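Local coordinates for concanavalin B (Canavalia ensiformis, PDB 6CAF), which may act as a carbohydrate-binding seed protein and belongs to glycosyl hydrolase family 18, the family of the plant class III chitinases, at residues P266-L269 and I270-L274; G224-Q227 and R228-A232. All coordinates share one frame; numbering follows the deposited sequence.

Overall arrangement
Contacts 1 and 2 show how one principle, the satisfaction of backbone polar groups in short helical segments, is met in two places on a TIM barrel. Contact 2 (224-232) is a surface contact at the start of helix 227-239, where an asparagine side chain and a water serve the early backbone amides. Contact 1 (266-274) runs along helix 266-273 and is partly buried; there Ala-268 O, weakly, and Leu-269 O accept from amides five residues on, in a pi-type turn, and leucines pack inward toward the barrel. The two helices differ, but their contacts lie about 12 Å apart between centres and touch where Ile-226 meets Gln-272 and Val-273.

Contact 1. Residues P266-L269 and I270-L274; sequences PSAL and IGQVL
Ile-270 N and Gly-271 N donate regular i to i+4 helical bonds to Pro-266 O and Ser-267 O, after which the turn widens to a pi-type one, Leu-274 N reaching Leu-269 O at 2.9 Å in a nearly straight bond (176°). Ala-268 O sits at the change: it receives Gln-272 N at 2.8 Å and, weakly, Val-273 N. The wider turn brings the side chains of Leu-269 and Leu-274, five residues apart, together on the inner face, where they cross obliquely with Leu-269 CD1 3.9 Å from Leu-274 CD2. With Leu-269 CG anti to the backbone N (chi1 179°), the branch is placed so that CD1 meets Val-273 CB as well. This is the helix following strand 247-252 in the TIM barrel of family 18, and the two leucines rest on that strand at Leu-251 and Leu-249. Leu-274 CG further packs 3.3 Å from Leu-269 O; an alanine here would probably leave Leu-269 CD1 only its Val-273 side and open a gap over Leu-249. On another face, in the conformer described here, the extended chain of Gln-272 lays its amide over the methyl of Ala-268, NE2 3.7 Å from CB. In this conformer OE1 is hydrogen-bonded to Tyr-221 OH, while NE2 donates weakly to a water that also bonds Ser-267 OG at 3.2 Å. Ile-270, meanwhile, leans CG1 against Pro-266 O and reaches Leu-308 of helix 300-308.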
ATOM      1  N   PRO A 266      11.706  10.909  11.985  1.00 15.36           N
ATOM      2  CA  PRO A 266      11.910  11.569  10.698  1.00 15.88           C
ATOM      3  C   PRO A 266      13.320  12.105  10.465  1.00 15.50           C
ATOM      4  O   PRO A 266      13.857  11.959   9.353  1.00 17.20           O
ATOM      5  CB  PRO A 266      10.877  12.692  10.712  1.00 18.39           C
ATOM      6  CG  PRO A 266       9.749  12.099  11.503  1.00 18.69           C
ATOM      7  CD  PRO A 266      10.403  11.262  12.583  1.00 16.85           C
ATOM      8  N   SER A 267      13.936  12.717  11.483  1.00 18.52           N
ATOM      9  CA  SER A 267      15.284  13.255  11.248  1.00 20.74           C
ATOM     10  C   SER A 267      16.288  12.124  10.950  1.00 17.11           C
ATOM     11  O   SER A 267      17.240  12.289  10.162  1.00 20.14           O
ATOM     12  CB  SER A 267      15.747  14.061  12.449  1.00 28.67           C
ATOM     13  OG  SER A 267      15.937  13.219  13.573  1.00 36.63           O
ATOM     14  N   ALA A 268      16.080  10.970  11.586  1.00 16.90           N
ATOM     15  CA  ALA A 268      16.951   9.812  11.332  1.00 17.13           C
ATOM     16  C   ALA A 268      16.689   9.228   9.950  1.00 15.52           C
ATOM     17  O   ALA A 268      17.609   8.787   9.260  1.00 16.78           O
ATOM     18  CB  ALA A 268      16.751   8.746  12.377  1.00 17.96           C
ATOM     19  N   LEU A 269      15.432   9.211   9.539  1.00 14.52           N
ATOM     20  CA  LEU A 269      15.123   8.689   8.208  1.00 14.11           C
ATOM     21  C   LEU A 269      15.859   9.520   7.156  1.00 14.06           C
ATOM     22  O   LEU A 269      16.547   8.989   6.259  1.00 14.66           O
ATOM     23  CB  LEU A 269      13.615   8.712   7.970  1.00 14.15           C
ATOM     24  CG  LEU A 269      13.180   8.203   6.596  1.00 14.75           C
ATOM     25  CD1 LEU A 269      13.557   6.754   6.410  1.00 15.19           C
ATOM     26  CD2 LEU A 269      11.689   8.390   6.376  1.00 16.54           C
ATOM     27  N   ILE A 270      15.750  10.834   7.270  1.00 14.82           N
ATOM     28  CA  ILE A 270      16.333  11.732   6.287  1.00 16.65           C
ATOM     29  C   ILE A 270      17.850  11.759   6.334  1.00 17.89           C
ATOM     30  O   ILE A 270      18.523  11.750   5.312  1.00 19.23           O
ATOM     31  CB  ILE A 270      15.802  13.145   6.497  1.00 20.68           C
ATOM     32  CG1 ILE A 270      14.319  13.176   6.160  1.00 22.26           C
ATOM     33  CG2 ILE A 270      16.601  14.181   5.704  1.00 25.40           C
ATOM     34  CD1 ILE A 270      14.021  12.957   4.696  1.00 33.73           C
ATOM     35  N   GLY A 271      18.392  11.757   7.533  1.00 18.51           N
ATOM     36  CA  GLY A 271      19.826  11.930   7.688  1.00 21.82           C
ATOM     37  C   GLY A 271      20.648  10.657   7.777  1.00 19.84           C
ATOM     38  O   GLY A 271      21.796  10.614   7.323  1.00 22.91           O
ATOM     39  N   GLN A 272      20.087   9.634   8.401  1.00 18.03           N
ATOM     40  CA  GLN A 272      20.806   8.400   8.738  0.50 18.17           C
ATOM     41  C   GLN A 272      20.486   7.238   7.825  1.00 16.00           C
ATOM     42  O   GLN A 272      21.272   6.312   7.758  1.00 18.32           O
ATOM     43  CB  GLN A 272      20.483   7.913  10.168  0.50 24.45           C
ATOM     44  CG  GLN A 272      20.857   8.838  11.310  0.50 25.58           C
ATOM     45  CD  GLN A 272      20.454   8.280  12.674  0.50 42.58           C
ATOM     46  OE1 GLN A 272      20.345   7.053  12.883  0.50 35.36           O
ATOM     47  NE2 GLN A 272      20.211   9.182  13.610  0.50 31.04           N
ATOM     48  N   VAL A 273      19.290   7.228   7.219  1.00 14.85           N
ATOM     49  CA  VAL A 273      18.836   6.058   6.483  1.00 14.87           C
ATOM     50  C   VAL A 273      18.805   6.289   4.981  1.00 13.86           C
ATOM     51  O   VAL A 273      19.569   5.656   4.239  1.00 15.19           O
ATOM     52  CB  VAL A 273      17.462   5.579   6.996  1.00 14.81           C
ATOM     53  CG1 VAL A 273      16.960   4.391   6.177  1.00 15.52           C
ATOM     54  CG2 VAL A 273      17.556   5.227   8.473  1.00 16.89           C
ATOM     55  N   LEU A 274      17.975   7.216   4.516  1.00 13.42           N
ATOM     56  CA  LEU A 274      17.810   7.383   3.096  1.00 14.60           C
ATOM     57  C   LEU A 274      19.104   7.598   2.300  1.00 14.68           C
ATOM     58  O   LEU A 274      19.247   7.024   1.210  1.00 16.55           O
ATOM     59  CB  LEU A 274      16.793   8.483   2.788  1.00 15.42           C
ATOM     60  CG  LEU A 274      15.352   8.257   3.249  1.00 15.39           C
ATOM     61  CD1 LEU A 274      14.489   9.440   2.863  1.00 19.41           C
ATOM     62  CD2 LEU A 274      14.760   6.966   2.705  1.00 16.58           C
TER
HETATM   63  O   HOH W   1      18.764  11.764  13.642  1.00 58.08           O

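Contact 2. Residues G224-Q227 and R228-A232; sequences GNIQ and RIRNA
Ile-226 and Gln-227 hand their carbonyls to the first full turn of the helix: Arg-230 N binds Ile-226 O at 2.9 Å, and Asn-231 N binds Gln-227 O at the same length. Ala-232 N continues the pattern to Arg-228 O.

Ahead of these bonds comes the capping bond. With CG trans to the main-chain nitrogen (chi1 -168°), the Asn-225 side chain carries its amide to the helix start, where OD1 accepts from Gln-227 N at 3.0 Å. The donor stands above the carbonyl plane, 36° out of it, rather than on a lone pair. A water completes the cap from the backbone side: it donates to Asn-225 O at 2.8 Å and accepts from Ile-229 N at 2.9 Å, bridging the residue before the turn to an amide of the first turn. The result is an Asx turn leading into the helix, with Asn-225 OD1 and O both engaged.

Among the charged and polar ends, Arg-228, in one of its two conformers, extends from CG to NE and brings NH2 to 3.1 Å from Asn-225 ND2. Both atoms are donors, so this is proximity without a bond, and its closeness is doubtful because it rests on that one copy; there the amide and guanidinium planes stand 83° apart.

The apolar contribution is small: Ile-229 CG2 lies 4.2 Å from Ile-226 CB. The same methyl also makes a methyl-to-carbonyl contact, 3.3 Å from Ile-226 O.

In the barrel, this is where the loop after strand 208-212 enters helix 227-239. Ile-229 and Ala-232 pack on Phe-213, just beyond that strand, Arg-230 reaches Pro-278 and, by a weak bond, Tyr-276 O, and Ile-226 rests against helix 266-273.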
ATOM      1  N   GLY A 224      20.639   4.011  16.174  1.00 30.85           N
ATOM      2  CA  GLY A 224      22.080   3.848  15.963  1.00 44.26           C
ATOM      3  C   GLY A 224      22.505   2.656  15.119  1.00 33.78           C
ATOM      4  O   GLY A 224      23.708   2.362  15.016  1.00 61.88           O
ATOM      5  N   ASN A 225      21.534   1.965  14.520  1.00 26.75           N
ATOM      6  CA  ASN A 225      21.875   0.808  13.730  1.00 25.99           C
ATOM      7  C   ASN A 225      21.062   0.734  12.464  1.00 17.62           C
ATOM      8  O   ASN A 225      19.907   0.335  12.473  1.00 17.54           O
ATOM      9  CB  ASN A 225      21.746  -0.477  14.546  1.00 45.64           C
ATOM     10  CG  ASN A 225      22.371  -1.676  13.840  1.00 61.70           C
ATOM     11  OD1 ASN A 225      22.946  -1.551  12.738  1.00 38.38           O
ATOM     12  ND2 ASN A 225      22.281  -2.842  14.470  1.00 68.45           N
ATOM     13  N   ILE A 226      21.707   1.083  11.369  1.00 16.28           N
ATOM     14  CA  ILE A 226      21.075   1.040  10.083  1.00 15.49           C
ATOM     15  C   ILE A 226      21.510  -0.145   9.266  1.00 14.59           C
ATOM     16  O   ILE A 226      21.068  -0.304   8.134  1.00 15.87           O
ATOM     17  CB  ILE A 226      21.288   2.312   9.250  1.00 16.52           C
ATOM     18  CG1 ILE A 226      22.735   2.498   8.815  1.00 21.03           C
ATOM     19  CG2 ILE A 226      20.807   3.533   9.995  1.00 18.99           C
ATOM     20  CD1 ILE A 226      22.845   3.345   7.568  1.00 26.41           C
ATOM     21  N   GLN A 227      22.360  -1.020   9.814  1.00 15.05           N
ATOM     22  CA  GLN A 227      22.915  -2.060   8.946  1.00 17.23           C
ATOM     23  C   GLN A 227      21.873  -3.057   8.475  1.00 13.89           C
ATOM     24  O   GLN A 227      21.913  -3.496   7.314  1.00 14.75           O
ATOM     25  CB  GLN A 227      24.067  -2.764   9.625  1.00 22.65           C
ATOM     26  CG  GLN A 227      25.317  -1.881   9.629  1.00 28.01           C
ATOM     27  CD  GLN A 227      25.813  -1.628   8.198  1.00 32.90           C
ATOM     28  OE1 GLN A 227      25.830  -2.568   7.375  1.00 36.64           O
ATOM     29  NE2 GLN A 227      26.090  -0.363   7.854  1.00 33.93           N
ATOM     30  N   ARG A 228      20.953  -3.446   9.363  1.00 13.82           N
ATOM     31  CA  ARG A 228      19.968  -4.450   8.972  0.50 13.56           C
ATOM     32  C   ARG A 228      18.989  -3.914   7.937  1.00 12.91           C
ATOM     33  O   ARG A 228      18.643  -4.611   6.988  1.00 13.85           O
ATOM     34  CB  ARG A 228      19.256  -5.017  10.189  0.50 14.75           C
ATOM     35  CG  ARG A 228      20.139  -5.943  11.013  0.50 17.01           C
ATOM     36  CD  ARG A 228      19.669  -6.041  12.454  0.50 20.12           C
ATOM     37  NE  ARG A 228      20.382  -7.072  13.210  0.50 22.20           N
ATOM     38  CZ  ARG A 228      21.606  -6.932  13.718  0.50 24.85           C
ATOM     39  NH1 ARG A 228      22.129  -7.930  14.409  0.50 28.29           N
ATOM     40  NH2 ARG A 228      22.314  -5.815  13.545  0.50 26.99           N
ATOM     41  N   ILE A 229      18.556  -2.658   8.105  1.00 12.39           N
ATOM     42  CA  ILE A 229      17.607  -2.104   7.144  1.00 11.72           C
ATOM     43  C   ILE A 229      18.319  -1.820   5.813  1.00 11.93           C
ATOM     44  O   ILE A 229      17.760  -2.078   4.745  1.00 12.37           O
ATOM     45  CB  ILE A 229      16.858  -0.870   7.687  1.00 12.36           C
ATOM     46  CG1 ILE A 229      15.745  -0.489   6.742  1.00 12.99           C
ATOM     47  CG2 ILE A 229      17.781   0.306   8.004  1.00 14.23           C
ATOM     48  CD1 ILE A 229      14.811   0.559   7.287  1.00 13.66           C
ATOM     49  N   ARG A 230      19.562  -1.333   5.863  1.00 12.00           N
ATOM     50  CA  ARG A 230      20.295  -1.095   4.618  1.00 12.56           C
ATOM     51  C   ARG A 230      20.498  -2.397   3.859  1.00 12.29           C
ATOM     52  O   ARG A 230      20.347  -2.460   2.636  1.00 12.98           O
ATOM     53  CB  ARG A 230      21.644  -0.465   4.908  1.00 13.79           C
ATOM     54  CG  ARG A 230      22.437  -0.082   3.724  1.00 17.07           C
ATOM     55  CD  ARG A 230      23.733   0.622   4.112  1.00 21.92           C
ATOM     56  NE  ARG A 230      24.394   1.168   2.943  1.00 25.55           N
ATOM     57  CZ  ARG A 230      25.222   0.496   2.182  1.00 23.96           C
ATOM     58  NH1 ARG A 230      25.535  -0.751   2.486  1.00 29.70           N
ATOM     59  NH2 ARG A 230      25.720   1.071   1.118  1.00 36.80           N
ATOM     60  N   ASN A 231      20.856  -3.440   4.598  1.00 11.85           N
ATOM     61  CA  ASN A 231      21.073  -4.739   3.992  1.00 12.23           C
ATOM     62  C   ASN A 231      19.788  -5.318   3.400  1.00 11.40           C
ATOM     63  O   ASN A 231      19.814  -5.926   2.323  1.00 12.77           O
ATOM     64  CB  ASN A 231      21.668  -5.694   4.997  1.00 13.35           C
ATOM     65  CG  ASN A 231      21.972  -6.999   4.358  1.00 14.83           C
ATOM     66  OD1 ASN A 231      22.861  -7.083   3.510  1.00 15.94           O
ATOM     67  ND2 ASN A 231      21.225  -8.017   4.733  1.00 14.91           N
ATOM     68  N   ALA A 232      18.689  -5.140   4.108  1.00 11.46           N
ATOM     69  CA  ALA A 232      17.414  -5.634   3.619  1.00 11.39           C
ATOM     70  C   ALA A 232      17.022  -4.869   2.347  1.00 11.01           C
ATOM     71  O   ALA A 232      16.530  -5.465   1.385  1.00 12.21           O
ATOM     72  CB  ALA A 232      16.355  -5.567   4.701  1.00 12.80           C
TER
HETATM   73  O   HOH W   2      18.841  -1.620  10.809  1.00 15.62           O